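Local atomic coordinates of indole-3-acetic acid-amido synthetase GH3.15 (PDB entry 6E1Q), a protein that uses ATP to adenylate indole-3-butyric acid and the herbicide 2,4-DB and conjugates them to glutamine and possibly cysteine through an amide bond. Residues 328-333 against 399-404; 84-89 against 107-112; 392-397 against 403-408. All blocks are in the same frame, centred on the assembly; numbering follows the deposited sequence.

Contact 1: 328-333 against 399-404; sequences SSECFM and SGLYRY
Glu330 meets Leu401 and Tyr404 in a small, buried side-chain contact with one hydrogen bond, where the ATP-binding turn between strands 321-327 and 332-335 faces the loop that leads into strand 404-416. The backbones stay well apart, 7.7 Å between the CA atoms of Glu330 and Leu401, and just 140 Å² is buried on both sides together, so side chains alone bridge the gap. Tyr404 OH donates to Glu330 OE1 over 2.7 Å and uses the anti lone pair, the one turned away from the other carboxylate oxygen. OE1 lies at the edge of the phenol ring, near its plane, while the carboxylate itself is turned 48° from the ring. Glu330 CG lies 3.4 Å from Tyr404 CE1, and the bend at chi2 (97°) turns the carboxylate toward the hydroxyl. Leu401 closes the triangle, its CD1 3.6 Å from Glu330 CG and also centred 4.1 Å above one face of the tyrosine ring. The second oxygen, Glu330 OE2, accepts Ser328 OG at 3.1 Å within the turn, on its anti side but 30° out of the carboxylate plane. Lys106 of strand 105-111 also hydrogen-bonds Tyr404 OH, and Ile108 of the same strand packs against Glu330. Ser328, Ser329 and Glu330 belong to the experimentally defined ATP site, and the side chain of Glu330 is about 5 Å from that of Ser97. The Tyr404 bond across the contact and the Ser328 bond within the turn together probably limit rotation of this ATP-site carboxylate.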
ATOM      1  N   SER A 328      -1.796   3.144  -8.732  1.00 40.36           N
ATOM      2  CA  SER A 328      -1.981   4.330  -7.911  1.00 32.91           C
ATOM      3  C   SER A 328      -3.294   4.951  -8.335  1.00 39.52           C
ATOM      4  O   SER A 328      -3.886   4.547  -9.339  1.00 37.56           O
ATOM      5  CB  SER A 328      -0.823   5.327  -8.067  1.00 29.98           C
ATOM      6  OG  SER A 328      -0.784   5.822  -9.399  1.00 41.28           O
ATOM      7  N   SER A 329      -3.760   5.932  -7.553  1.00 33.10           N
ATOM      8  CA  SER A 329      -4.962   6.659  -7.949  1.00 38.67           C
ATOM      9  C   SER A 329      -4.826   7.172  -9.369  1.00 30.19           C
ATOM     10  O   SER A 329      -5.779   7.114 -10.148  1.00 31.64           O
ATOM     11  CB  SER A 329      -5.236   7.821  -6.988  1.00 36.16           C
ATOM     12  OG  SER A 329      -5.583   7.325  -5.708  1.00 46.59           O
ATOM     13  N   GLU A 330      -3.622   7.639  -9.728  1.00 28.47           N
ATOM     14  CA  GLU A 330      -3.384   8.275 -11.021  1.00 30.56           C
ATOM     15  C   GLU A 330      -3.400   7.274 -12.175  1.00 36.68           C
ATOM     16  O   GLU A 330      -3.794   7.619 -13.299  1.00 33.37           O
ATOM     17  CB  GLU A 330      -2.037   9.005 -10.983  1.00 30.74           C
ATOM     18  CG  GLU A 330      -1.971  10.195 -10.000  1.00 35.43           C
ATOM     19  CD  GLU A 330      -1.339   9.847  -8.657  1.00 40.01           C
ATOM     20  OE1 GLU A 330      -0.806  10.767  -7.989  1.00 40.84           O
ATOM     21  OE2 GLU A 330      -1.381   8.660  -8.276  1.00 36.51           O
ATOM     22  N   CYS A 331      -2.961   6.044 -11.935  1.00 31.26           N
ATOM     23  CA  CYS A 331      -2.812   5.100 -13.039  1.00 35.87           C
ATOM     24  C   CYS A 331      -2.652   3.684 -12.518  1.00 30.96           C
ATOM     25  O   CYS A 331      -1.827   3.446 -11.633  1.00 33.01           O
ATOM     26  CB  CYS A 331      -1.593   5.461 -13.900  1.00 27.29           C
ATOM     27  SG  CYS A 331      -1.678   4.757 -15.552  1.00 43.77           S
ATOM     28  N   PHE A 332      -3.407   2.738 -13.063  1.00 27.33           N
ATOM     29  CA  PHE A 332      -3.073   1.330 -12.858  1.00 29.72           C
ATOM     30  C   PHE A 332      -1.936   0.965 -13.799  1.00 40.69           C
ATOM     31  O   PHE A 332      -2.036   1.189 -15.008  1.00 44.24           O
ATOM     32  CB  PHE A 332      -4.269   0.421 -13.127  1.00 36.95           C
ATOM     33  CG  PHE A 332      -4.004  -1.006 -12.799  1.00 59.63           C
ATOM     34  CD1 PHE A 332      -3.718  -1.386 -11.498  1.00 64.62           C
ATOM     35  CD2 PHE A 332      -4.005  -1.972 -13.787  1.00 77.54           C
ATOM     36  CE1 PHE A 332      -3.457  -2.708 -11.188  1.00 69.33           C
ATOM     37  CE2 PHE A 332      -3.746  -3.299 -13.476  1.00 78.10           C
ATOM     38  CZ  PHE A 332      -3.475  -3.662 -12.178  1.00 73.76           C
ATOM     39  N   MET A 333      -0.864   0.395 -13.262  1.00 30.91           N
ATOM     40  CA  MET A 333       0.366   0.379 -14.048  1.00 39.93           C
ATOM     41  C   MET A 333       0.912  -1.001 -14.368  1.00 40.17           C
ATOM     42  O   MET A 333       1.338  -1.228 -15.507  1.00 41.67           O
ATOM     43  CB  MET A 333       1.437   1.195 -13.339  1.00 37.08           C
ATOM     44  CG  MET A 333       1.246   2.674 -13.582  1.00 44.93           C
ATOM     45  SD  MET A 333       2.352   3.721 -12.659  1.00 49.49           S
ATOM     46  CE  MET A 333       1.579   3.698 -11.036  1.00 45.26           C
ATOM     47  N   SER A 399      -7.463  10.177 -17.786  1.00 35.96           N
ATOM     48  CA  SER A 399      -8.215  11.013 -16.851  1.00 35.88           C
ATOM     49  C   SER A 399      -7.519  12.352 -16.599  1.00 40.28           C
ATOM     50  O   SER A 399      -7.536  12.861 -15.478  1.00 35.84           O
ATOM     51  CB  SER A 399      -8.442  10.268 -15.532  1.00 26.83           C
ATOM     52  OG  SER A 399      -9.419   9.245 -15.704  1.00 34.16           O
ATOM     53  N   GLY A 400      -6.868  12.915 -17.622  1.00 35.80           N
ATOM     54  CA  GLY A 400      -6.411  14.291 -17.555  1.00 32.82           C
ATOM     55  C   GLY A 400      -5.046  14.538 -16.945  1.00 38.00           C
ATOM     56  O   GLY A 400      -4.761  15.678 -16.566  1.00 38.89           O
ATOM     57  N   LEU A 401      -4.182  13.530 -16.850  1.00 33.00           N
ATOM     58  CA  LEU A 401      -2.787  13.737 -16.468  1.00 32.61           C
ATOM     59  C   LEU A 401      -1.874  13.500 -17.668  1.00 38.86           C
ATOM     60  O   LEU A 401      -2.066  12.545 -18.435  1.00 38.71           O
ATOM     61  CB  LEU A 401      -2.392  12.816 -15.317  1.00 36.81           C
ATOM     62  CG  LEU A 401      -3.270  12.990 -14.071  1.00 38.61           C
ATOM     63  CD1 LEU A 401      -2.858  12.000 -13.007  1.00 41.16           C
ATOM     64  CD2 LEU A 401      -3.179  14.421 -13.545  1.00 31.63           C
ATOM     65  N   TYR A 402      -0.870  14.366 -17.821  1.00 30.42           N
ATOM     66  CA  TYR A 402       0.028  14.343 -18.965  1.00 33.78           C
ATOM     67  C   TYR A 402       1.452  14.453 -18.448  1.00 36.68           C
ATOM     68  O   TYR A 402       1.797  15.445 -17.799  1.00 35.85           O
ATOM     69  CB  TYR A 402      -0.310  15.484 -19.928  1.00 35.74           C
ATOM     70  CG  TYR A 402      -1.757  15.447 -20.344  1.00 37.18           C
ATOM     71  CD1 TYR A 402      -2.167  14.647 -21.406  1.00 34.88           C
ATOM     72  CD2 TYR A 402      -2.721  16.181 -19.657  1.00 34.37           C
ATOM     73  CE1 TYR A 402      -3.491  14.597 -21.789  1.00 34.27           C
ATOM     74  CE2 TYR A 402      -4.057  16.144 -20.035  1.00 34.48           C
ATOM     75  CZ  TYR A 402      -4.430  15.344 -21.102  1.00 38.90           C
ATOM     76  OH  TYR A 402      -5.739  15.269 -21.498  1.00 36.15           O
ATOM     77  N   ARG A 403       2.257  13.420 -18.703  1.00 30.79           N
ATOM     78  CA  ARG A 403       3.664  13.367 -18.289  1.00 36.73           C
ATOM     79  C   ARG A 403       3.815  13.733 -16.819  1.00 36.97           C
ATOM     80  O   ARG A 403       4.532  14.662 -16.440  1.00 33.50           O
ATOM     81  CB  ARG A 403       4.542  14.267 -19.158  1.00 35.93           C
ATOM     82  CG  ARG A 403       4.247  14.132 -20.635  1.00 40.92           C
ATOM     83  CD  ARG A 403       5.311  14.796 -21.471  1.00 40.38           C
ATOM     84  NE  ARG A 403       6.505  13.965 -21.584  1.00 45.82           N
ATOM     85  CZ  ARG A 403       7.686  14.413 -21.997  1.00 51.81           C
ATOM     86  NH1 ARG A 403       7.836  15.693 -22.325  1.00 51.64           N
ATOM     87  NH2 ARG A 403       8.713  13.584 -22.078  1.00 58.41           N
ATOM     88  N   TYR A 404       3.124  12.961 -15.993  1.00 37.32           N
ATOM     89  CA  TYR A 404       2.936  13.284 -14.594  1.00 32.52           C
ATOM     90  C   TYR A 404       3.816  12.367 -13.758  1.00 35.08           C
ATOM     91  O   TYR A 404       3.820  11.145 -13.950  1.00 30.68           O
ATOM     92  CB  TYR A 404       1.453  13.140 -14.232  1.00 32.62           C
ATOM     93  CG  TYR A 404       1.112  13.173 -12.759  1.00 35.91           C
ATOM     94  CD1 TYR A 404       1.223  12.021 -11.971  1.00 31.34           C
ATOM     95  CD2 TYR A 404       0.621  14.338 -12.161  1.00 36.45           C
ATOM     96  CE1 TYR A 404       0.877  12.034 -10.620  1.00 28.66           C
ATOM     97  CE2 TYR A 404       0.283  14.361 -10.804  1.00 33.90           C
ATOM     98  CZ  TYR A 404       0.408  13.208 -10.043  1.00 34.74           C
ATOM     99  OH  TYR A 404       0.064  13.206  -8.702  1.00 34.59           O
TER

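Contact 2: 84-89 against 107-112; sequences DLICDR and LIPLTT
Thr111 is the side chain most engaged here, meeting Cys87 with its methyl and Arg89 with its hydroxyl. Its chi1 of 64° places OG1 between the backbone N and the carbonyl carbon and leaves CG2 beside the N, 3.5 Å from Cys87 SG in one of the two conformers modelled for that cysteine. The hydroxyl sits at the edge of the Arg89 guanidinium, with Arg89 NH1 3.0 Å from Thr111 OG1. Thr111 is the N-cap of helix 112-132, and its OG1 accepts Asp114 N. Arg89 bends at chi3 (-68°), and the same cysteine conformer puts SG over one face of the guanidinium, offset toward the rim. At the near end of the group, Arg89 NE forms a salt bridge with Asp88 OD1 at 2.9 Å, and at the far end NH2 donates to Phe398 O, though this arginine is poorly ordered. Farther along, Ile86 CD1 touches Pro109 CG at 3.8 Å, the two side chains crossing at about a right angle in a purely apolar contact. The loop holding 84-89 thus lies against strand 105-111, at one edge of a four-stranded sheet. Ile86 also packs on Tyr73 and Ile77 of helix 67-78, Pro109 on Ile91 of strand 91-97, and Arg89 on Glu113 of helix 112-132.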
ATOM      1  N   ASP A  84     -13.202  19.636 -19.299  1.00 35.45           N
ATOM      2  CA  ASP A  84     -12.320  19.875 -20.440  1.00 38.89           C
ATOM      3  C   ASP A  84     -11.209  20.873 -20.153  1.00 39.36           C
ATOM      4  O   ASP A  84     -10.493  21.256 -21.086  1.00 39.58           O
ATOM      5  CB  ASP A  84     -13.120  20.317 -21.681  1.00 45.34           C
ATOM      6  CG  ASP A  84     -13.753  21.702 -21.542  1.00 57.26           C
ATOM      7  OD1 ASP A  84     -13.251  22.552 -20.781  1.00 60.96           O
ATOM      8  OD2 ASP A  84     -14.762  21.951 -22.231  1.00 64.94           O
ATOM      9  N   LEU A  85     -11.065  21.343 -18.913  1.00 35.70           N
ATOM     10  CA  LEU A  85      -9.781  21.920 -18.527  1.00 33.42           C
ATOM     11  C   LEU A  85      -8.659  20.916 -18.783  1.00 37.20           C
ATOM     12  O   LEU A  85      -7.558  21.296 -19.198  1.00 37.00           O
ATOM     13  CB  LEU A  85      -9.785  22.319 -17.046  1.00 34.25           C
ATOM     14  CG  LEU A  85     -10.763  23.360 -16.505  1.00 40.56           C
ATOM     15  CD1 LEU A  85     -10.232  24.018 -15.219  1.00 29.90           C
ATOM     16  CD2 LEU A  85     -11.092  24.403 -17.535  1.00 44.69           C
ATOM     17  N   ILE A  86      -8.917  19.631 -18.521  1.00 32.53           N
ATOM     18  CA  ILE A  86      -7.883  18.603 -18.616  1.00 35.56           C
ATOM     19  C   ILE A  86      -8.323  17.362 -19.381  1.00 36.70           C
ATOM     20  O   ILE A  86      -7.463  16.612 -19.877  1.00 38.47           O
ATOM     21  CB  ILE A  86      -7.386  18.192 -17.206  1.00 28.52           C
ATOM     22  CG1 ILE A  86      -8.529  17.528 -16.430  1.00 34.85           C
ATOM     23  CG2 ILE A  86      -6.814  19.373 -16.454  1.00 36.94           C
ATOM     24  CD1 ILE A  86      -8.137  16.950 -15.091  1.00 31.53           C
ATOM     25  N   CYS A  87      -9.615  17.083 -19.518  0.81 38.99           N
ATOM     26  CA  CYS A  87     -10.063  15.793 -20.021  0.81 42.41           C
ATOM     27  C   CYS A  87     -11.286  15.976 -20.905  0.81 42.46           C
ATOM     28  O   CYS A  87     -12.195  16.743 -20.572  0.81 41.12           O
ATOM     29  CB  CYS A  87     -10.385  14.834 -18.854  0.81 40.26           C
ATOM     30  SG  CYS A  87     -10.620  13.125 -19.367  0.81 56.68           S
ATOM     31  N   ASP A  88     -11.307  15.266 -22.035  1.00 42.04           N
ATOM     32  CA  ASP A  88     -12.433  15.330 -22.958  1.00 46.81           C
ATOM     33  C   ASP A  88     -13.637  14.528 -22.481  1.00 44.02           C
ATOM     34  O   ASP A  88     -14.693  14.581 -23.121  1.00 52.83           O
ATOM     35  CB  ASP A  88     -12.021  14.838 -24.350  1.00 70.78           C
ATOM     36  CG  ASP A  88     -12.037  13.313 -24.468  1.00 92.19           C
ATOM     37  OD1 ASP A  88     -11.621  12.628 -23.510  1.00 97.98           O
ATOM     38  OD2 ASP A  88     -12.474  12.794 -25.521  1.00102.84           O
ATOM     39  N   ARG A  89     -13.503  13.771 -21.403  1.00 34.41           N
ATOM     40  CA  ARG A  89     -14.628  13.059 -20.829  1.00 46.58           C
ATOM     41  C   ARG A  89     -14.932  13.595 -19.436  1.00 38.15           C
ATOM     42  O   ARG A  89     -14.055  14.163 -18.775  1.00 37.37           O
ATOM     43  CB  ARG A  89     -14.346  11.549 -20.790  1.00 54.71           C
ATOM     44  CG  ARG A  89     -14.513  10.902 -22.176  1.00 72.63           C
ATOM     45  CD  ARG A  89     -13.632   9.680 -22.389  1.00 89.06           C
ATOM     46  NE  ARG A  89     -12.218  10.034 -22.460  1.00104.29           N
ATOM     47  CZ  ARG A  89     -11.322   9.704 -21.533  1.00102.91           C
ATOM     48  NH1 ARG A  89     -11.701   8.996 -20.476  1.00101.06           N
ATOM     49  NH2 ARG A  89     -10.052  10.075 -21.663  1.00 95.32           N
ATOM     50  N   LEU A 107      -5.951  14.937  -4.548  1.00 32.04           N
ATOM     51  CA  LEU A 107      -7.238  14.655  -5.169  1.00 28.20           C
ATOM     52  C   LEU A 107      -6.992  14.415  -6.654  1.00 27.56           C
ATOM     53  O   LEU A 107      -6.490  15.298  -7.354  1.00 33.83           O
ATOM     54  CB  LEU A 107      -8.226  15.806  -4.942  1.00 30.33           C
ATOM     55  CG  LEU A 107      -8.577  16.154  -3.488  1.00 34.65           C
ATOM     56  CD1 LEU A 107      -9.679  17.198  -3.450  1.00 35.53           C
ATOM     57  CD2 LEU A 107      -9.001  14.905  -2.693  1.00 33.46           C
ATOM     58  N   ILE A 108      -7.308  13.217  -7.123  1.00 26.28           N
ATOM     59  CA  ILE A 108      -6.950  12.795  -8.470  1.00 31.72           C
ATOM     60  C   ILE A 108      -8.220  12.546  -9.285  1.00 31.16           C
ATOM     61  O   ILE A 108      -9.052  11.715  -8.903  1.00 29.22           O
ATOM     62  CB  ILE A 108      -6.063  11.541  -8.442  1.00 31.81           C
ATOM     63  CG1 ILE A 108      -4.732  11.839  -7.727  1.00 30.54           C
ATOM     64  CG2 ILE A 108      -5.799  11.048  -9.855  1.00 33.43           C
ATOM     65  CD1 ILE A 108      -3.888  12.891  -8.421  1.00 30.92           C
ATOM     66  N   PRO A 109      -8.406  13.225 -10.416  1.00 31.72           N
ATOM     67  CA  PRO A 109      -9.584  12.962 -11.258  1.00 36.85           C
ATOM     68  C   PRO A 109      -9.603  11.533 -11.777  1.00 32.92           C
ATOM     69  O   PRO A 109      -8.557  10.951 -12.072  1.00 33.66           O
ATOM     70  CB  PRO A 109      -9.433  13.963 -12.410  1.00 31.15           C
ATOM     71  CG  PRO A 109      -8.521  15.032 -11.872  1.00 40.37           C
ATOM     72  CD  PRO A 109      -7.581  14.330 -10.927  1.00 36.13           C
ATOM     73  N   LEU A 110     -10.818  10.975 -11.886  1.00 31.92           N
ATOM     74  CA  LEU A 110     -11.054   9.673 -12.499  1.00 33.73           C
ATOM     75  C   LEU A 110     -12.273   9.776 -13.404  1.00 39.38           C
ATOM     76  O   LEU A 110     -13.336  10.223 -12.967  1.00 31.04           O
ATOM     77  CB  LEU A 110     -11.273   8.589 -11.436  1.00 34.39           C
ATOM     78  CG  LEU A 110     -11.517   7.162 -11.937  1.00 42.90           C
ATOM     79  CD1 LEU A 110     -10.292   6.629 -12.665  1.00 38.56           C
ATOM     80  CD2 LEU A 110     -11.913   6.224 -10.790  1.00 40.98           C
ATOM     81  N   THR A 111     -12.118   9.388 -14.667  1.00 39.04           N
ATOM     82  CA  THR A 111     -13.260   9.258 -15.562  1.00 38.68           C
ATOM     83  C   THR A 111     -13.860   7.847 -15.466  1.00 38.77           C
ATOM     84  O   THR A 111     -13.206   6.884 -15.043  1.00 33.75           O
ATOM     85  CB  THR A 111     -12.865   9.560 -17.012  1.00 39.77           C
ATOM     86  OG1 THR A 111     -11.917   8.587 -17.465  1.00 36.47           O
ATOM     87  CG2 THR A 111     -12.233  10.935 -17.121  1.00 34.46           C
ATOM     88  N   THR A 112     -15.131   7.748 -15.864  1.00 35.21           N
ATOM     89  CA  THR A 112     -15.852   6.476 -15.813  1.00 44.05           C
ATOM     90  C   THR A 112     -15.207   5.432 -16.725  1.00 41.03           C
ATOM     91  O   THR A 112     -15.087   4.255 -16.354  1.00 42.99           O
ATOM     92  CB  THR A 112     -17.322   6.709 -16.192  1.00 50.27           C
ATOM     93  OG1 THR A 112     -18.002   7.347 -15.104  1.00 52.20           O
ATOM     94  CG2 THR A 112     -18.030   5.395 -16.516  1.00 47.24           C
TER

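Contact 3: 392-397 against 403-408; sequences EPVVTT and RYRVGD
Glu392 and Arg405 form a salt bridge across an antiparallel beta hairpin, and with Arg403 and Val395 they account for much of the 539 Å² buried. Two guanidinium nitrogens of Arg405 converge side-on on one oxygen: NE lies 3.1 Å from Glu392 OE1 and NH2 3.3 Å from it. OE1 is within 9° of the guanidinium plane, yet the carboxylate plane is turned 74° from it. NH2 takes the syn lone pair of OE1, whereas NE comes in from above the carboxylate. Glu392 reaches this far because its chain runs fully extended beyond CG, and Gly407 N makes a weak bond to its other oxygen, OE2. Val395 pairs with Tyr404 in both directions, Tyr404 N to Val395 O measuring 2.8 Å, and Val395 CG1 meets Val406 CG2 at 3.8 Å. The strand opens with a G1 beta bulge, Arg403 and Tyr404 both facing Val395; Arg403 has positive phi (49°), and its N turns to Thr396 OG1 at 2.7 Å. The head of Arg403 leaves the hairpin to bind Val62 O and a salt-bridge partner, Glu358. Strand 390-396 lies between 404-416 and 356-361, with Val395 on Phe357 and Pro393 on Phe359, while Thr396 and Arg403 reach Phe58 of helix 55-61. The carboxylate of Asp408, an ATP-site residue, reaches Tyr326 OH of strand 321-327 and Arg427 of strand 419-427, the latter by a salt bridge.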
ATOM      1  N   GLU A 392      11.805   6.797 -12.167  1.00 38.32           N
ATOM      2  CA  GLU A 392      10.521   7.261 -11.665  1.00 34.68           C
ATOM      3  C   GLU A 392       9.511   7.261 -12.804  1.00 30.78           C
ATOM      4  O   GLU A 392       9.768   7.889 -13.839  1.00 36.73           O
ATOM      5  CB  GLU A 392      10.650   8.666 -11.058  1.00 37.98           C
ATOM      6  CG  GLU A 392       9.294   9.258 -10.671  1.00 49.66           C
ATOM      7  CD  GLU A 392       9.366  10.659 -10.065  1.00 53.55           C
ATOM      8  OE1 GLU A 392      10.419  11.333 -10.155  1.00 53.13           O
ATOM      9  OE2 GLU A 392       8.337  11.081  -9.503  1.00 52.48           O
ATOM     10  N   PRO A 393       8.361   6.599 -12.685  1.00 38.26           N
ATOM     11  CA  PRO A 393       7.407   6.604 -13.803  1.00 34.72           C
ATOM     12  C   PRO A 393       6.817   7.989 -14.030  1.00 38.75           C
ATOM     13  O   PRO A 393       6.603   8.763 -13.095  1.00 32.13           O
ATOM     14  CB  PRO A 393       6.329   5.603 -13.368  1.00 34.13           C
ATOM     15  CG  PRO A 393       6.971   4.797 -12.265  1.00 36.87           C
ATOM     16  CD  PRO A 393       7.882   5.781 -11.562  1.00 31.19           C
ATOM     17  N   VAL A 394       6.578   8.289 -15.302  1.00 34.62           N
ATOM     18  CA  VAL A 394       6.021   9.545 -15.773  1.00 33.66           C
ATOM     19  C   VAL A 394       4.850   9.150 -16.666  1.00 38.69           C
ATOM     20  O   VAL A 394       5.059   8.619 -17.769  1.00 33.48           O
ATOM     21  CB  VAL A 394       7.068  10.375 -16.537  1.00 39.63           C
ATOM     22  CG1 VAL A 394       6.463  11.632 -17.099  1.00 41.81           C
ATOM     23  CG2 VAL A 394       8.250  10.719 -15.619  1.00 30.92           C
ATOM     24  N   VAL A 395       3.623   9.353 -16.183  1.00 32.55           N
ATOM     25  CA  VAL A 395       2.451   8.737 -16.792  1.00 31.26           C
ATOM     26  C   VAL A 395       1.603   9.787 -17.486  1.00 32.15           C
ATOM     27  O   VAL A 395       1.444  10.917 -17.010  1.00 34.68           O
ATOM     28  CB  VAL A 395       1.612   7.939 -15.771  1.00 31.48           C
ATOM     29  CG1 VAL A 395       2.484   6.898 -15.059  1.00 29.02           C
ATOM     30  CG2 VAL A 395       0.907   8.887 -14.756  1.00 28.55           C
ATOM     31  N   THR A 396       1.000   9.405 -18.584  1.00 31.27           N
ATOM     32  CA  THR A 396       0.092  10.208 -19.336  1.00 27.86           C
ATOM     33  C   THR A 396      -1.121   9.321 -19.430  1.00 39.60           C
ATOM     34  O   THR A 396      -1.053   8.231 -19.909  1.00 36.98           O
ATOM     35  CB  THR A 396       0.631  10.545 -20.692  1.00 30.35           C
ATOM     36  OG1 THR A 396       1.648  11.490 -20.531  1.00 38.37           O
ATOM     37  CG2 THR A 396      -0.393  11.145 -21.501  1.00 30.81           C
ATOM     38  N   THR A 397      -2.238   9.830 -18.977  1.00 32.31           N
ATOM     39  CA  THR A 397      -3.454   9.074 -18.824  1.00 34.13           C
ATOM     40  C   THR A 397      -4.695   9.525 -19.524  1.00 36.58           C
ATOM     41  O   THR A 397      -4.710  10.490 -20.174  1.00 34.86           O
ATOM     42  CB  THR A 397      -3.829   8.981 -17.328  1.00 32.20           C
ATOM     43  OG1 THR A 397      -4.441  10.173 -16.916  1.00 33.19           O
ATOM     44  CG2 THR A 397      -2.651   8.823 -16.488  1.00 33.80           C
ATOM     45  N   ARG A 403       2.257  13.420 -18.703  1.00 30.79           N
ATOM     46  CA  ARG A 403       3.664  13.367 -18.289  1.00 36.73           C
ATOM     47  C   ARG A 403       3.815  13.733 -16.819  1.00 36.97           C
ATOM     48  O   ARG A 403       4.532  14.662 -16.440  1.00 33.50           O
ATOM     49  CB  ARG A 403       4.542  14.267 -19.158  1.00 35.93           C
ATOM     50  CG  ARG A 403       4.247  14.132 -20.635  1.00 40.92           C
ATOM     51  CD  ARG A 403       5.311  14.796 -21.471  1.00 40.38           C
ATOM     52  NE  ARG A 403       6.505  13.965 -21.584  1.00 45.82           N
ATOM     53  CZ  ARG A 403       7.686  14.413 -21.997  1.00 51.81           C
ATOM     54  NH1 ARG A 403       7.836  15.693 -22.325  1.00 51.64           N
ATOM     55  NH2 ARG A 403       8.713  13.584 -22.078  1.00 58.41           N
ATOM     56  N   TYR A 404       3.124  12.961 -15.993  1.00 37.32           N
ATOM     57  CA  TYR A 404       2.936  13.284 -14.594  1.00 32.52           C
ATOM     58  C   TYR A 404       3.816  12.367 -13.758  1.00 35.08           C
ATOM     59  O   TYR A 404       3.820  11.145 -13.950  1.00 30.68           O
ATOM     60  CB  TYR A 404       1.453  13.140 -14.232  1.00 32.62           C
ATOM     61  CG  TYR A 404       1.112  13.173 -12.759  1.00 35.91           C
ATOM     62  CD1 TYR A 404       1.223  12.021 -11.971  1.00 31.34           C
ATOM     63  CD2 TYR A 404       0.621  14.338 -12.161  1.00 36.45           C
ATOM     64  CE1 TYR A 404       0.877  12.034 -10.620  1.00 28.66           C
ATOM     65  CE2 TYR A 404       0.283  14.361 -10.804  1.00 33.90           C
ATOM     66  CZ  TYR A 404       0.408  13.208 -10.043  1.00 34.74           C
ATOM     67  OH  TYR A 404       0.064  13.206  -8.702  1.00 34.59           O
ATOM     68  N   ARG A 405       4.558  12.957 -12.842  1.00 32.75           N
ATOM     69  CA  ARG A 405       5.508  12.216 -12.036  1.00 34.57           C
ATOM     70  C   ARG A 405       4.784  11.544 -10.881  1.00 38.46           C
ATOM     71  O   ARG A 405       4.113  12.204 -10.083  1.00 37.39           O
ATOM     72  CB  ARG A 405       6.608  13.145 -11.537  1.00 35.40           C
ATOM     73  CG  ARG A 405       7.611  13.483 -12.630  1.00 39.02           C
ATOM     74  CD  ARG A 405       8.530  14.606 -12.183  1.00 39.84           C
ATOM     75  NE  ARG A 405       9.405  14.156 -11.109  1.00 37.65           N
ATOM     76  CZ  ARG A 405      10.183  14.965 -10.402  1.00 51.42           C
ATOM     77  NH1 ARG A 405      10.194  16.267 -10.666  1.00 54.12           N
ATOM     78  NH2 ARG A 405      10.949  14.470  -9.438  1.00 55.74           N
ATOM     79  N   VAL A 406       4.942  10.228 -10.797  1.00 34.20           N
ATOM     80  CA  VAL A 406       4.184   9.409  -9.868  1.00 39.74           C
ATOM     81  C   VAL A 406       4.817   9.390  -8.484  1.00 38.82           C
ATOM     82  O   VAL A 406       4.116   9.165  -7.489  1.00 43.59           O
ATOM     83  CB  VAL A 406       4.046   8.021 -10.522  1.00 42.39           C
ATOM     84  CG1 VAL A 406       3.916   6.932  -9.507  1.00 49.93           C
ATOM     85  CG2 VAL A 406       2.857   8.032 -11.475  1.00 41.79           C
ATOM     86  N   GLY A 407       6.113   9.670  -8.380  1.00 44.86           N
ATOM     87  CA  GLY A 407       6.759   9.765  -7.084  1.00 46.77           C
ATOM     88  C   GLY A 407       7.272   8.458  -6.522  1.00 49.40           C
ATOM     89  O   GLY A 407       7.711   8.435  -5.367  1.00 54.80           O
ATOM     90  N   ASP A 408       7.188   7.364  -7.278  1.00 35.38           N
ATOM     91  CA  ASP A 408       7.838   6.110  -6.933  1.00 32.63           C
ATOM     92  C   ASP A 408       9.147   5.994  -7.697  1.00 29.32           C
ATOM     93  O   ASP A 408       9.334   6.618  -8.740  1.00 39.15           O
ATOM     94  CB  ASP A 408       6.969   4.901  -7.278  1.00 40.47           C
ATOM     95  CG  ASP A 408       5.649   4.890  -6.549  1.00 44.59           C
ATOM     96  OD1 ASP A 408       5.586   5.388  -5.405  1.00 41.67           O
ATOM     97  OD2 ASP A 408       4.675   4.366  -7.135  1.00 46.27           O
TER

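In the fold
Contact 2 closes first, a short loop of 17 residues that carries strand 91-97 and returns along strand 105-111. Contact 1 then spans 65 residues from the ATP-binding turn to the approach of strand 404-416. Contact 3 closes a five-residue hairpin loop; its first segment lies within the span of contact 1, but its second runs on past it, and the two share Arg403 and Tyr404, so they overlap along the chain. Segment 399-404 also joins contacts 1 and 2: Tyr402 OH probably bonds Ile86 O, and Ser399 OG probably bonds Thr111 N. Together they tie strand 105-111 and its loop to the ATP-binding turn and the central-domain hairpin.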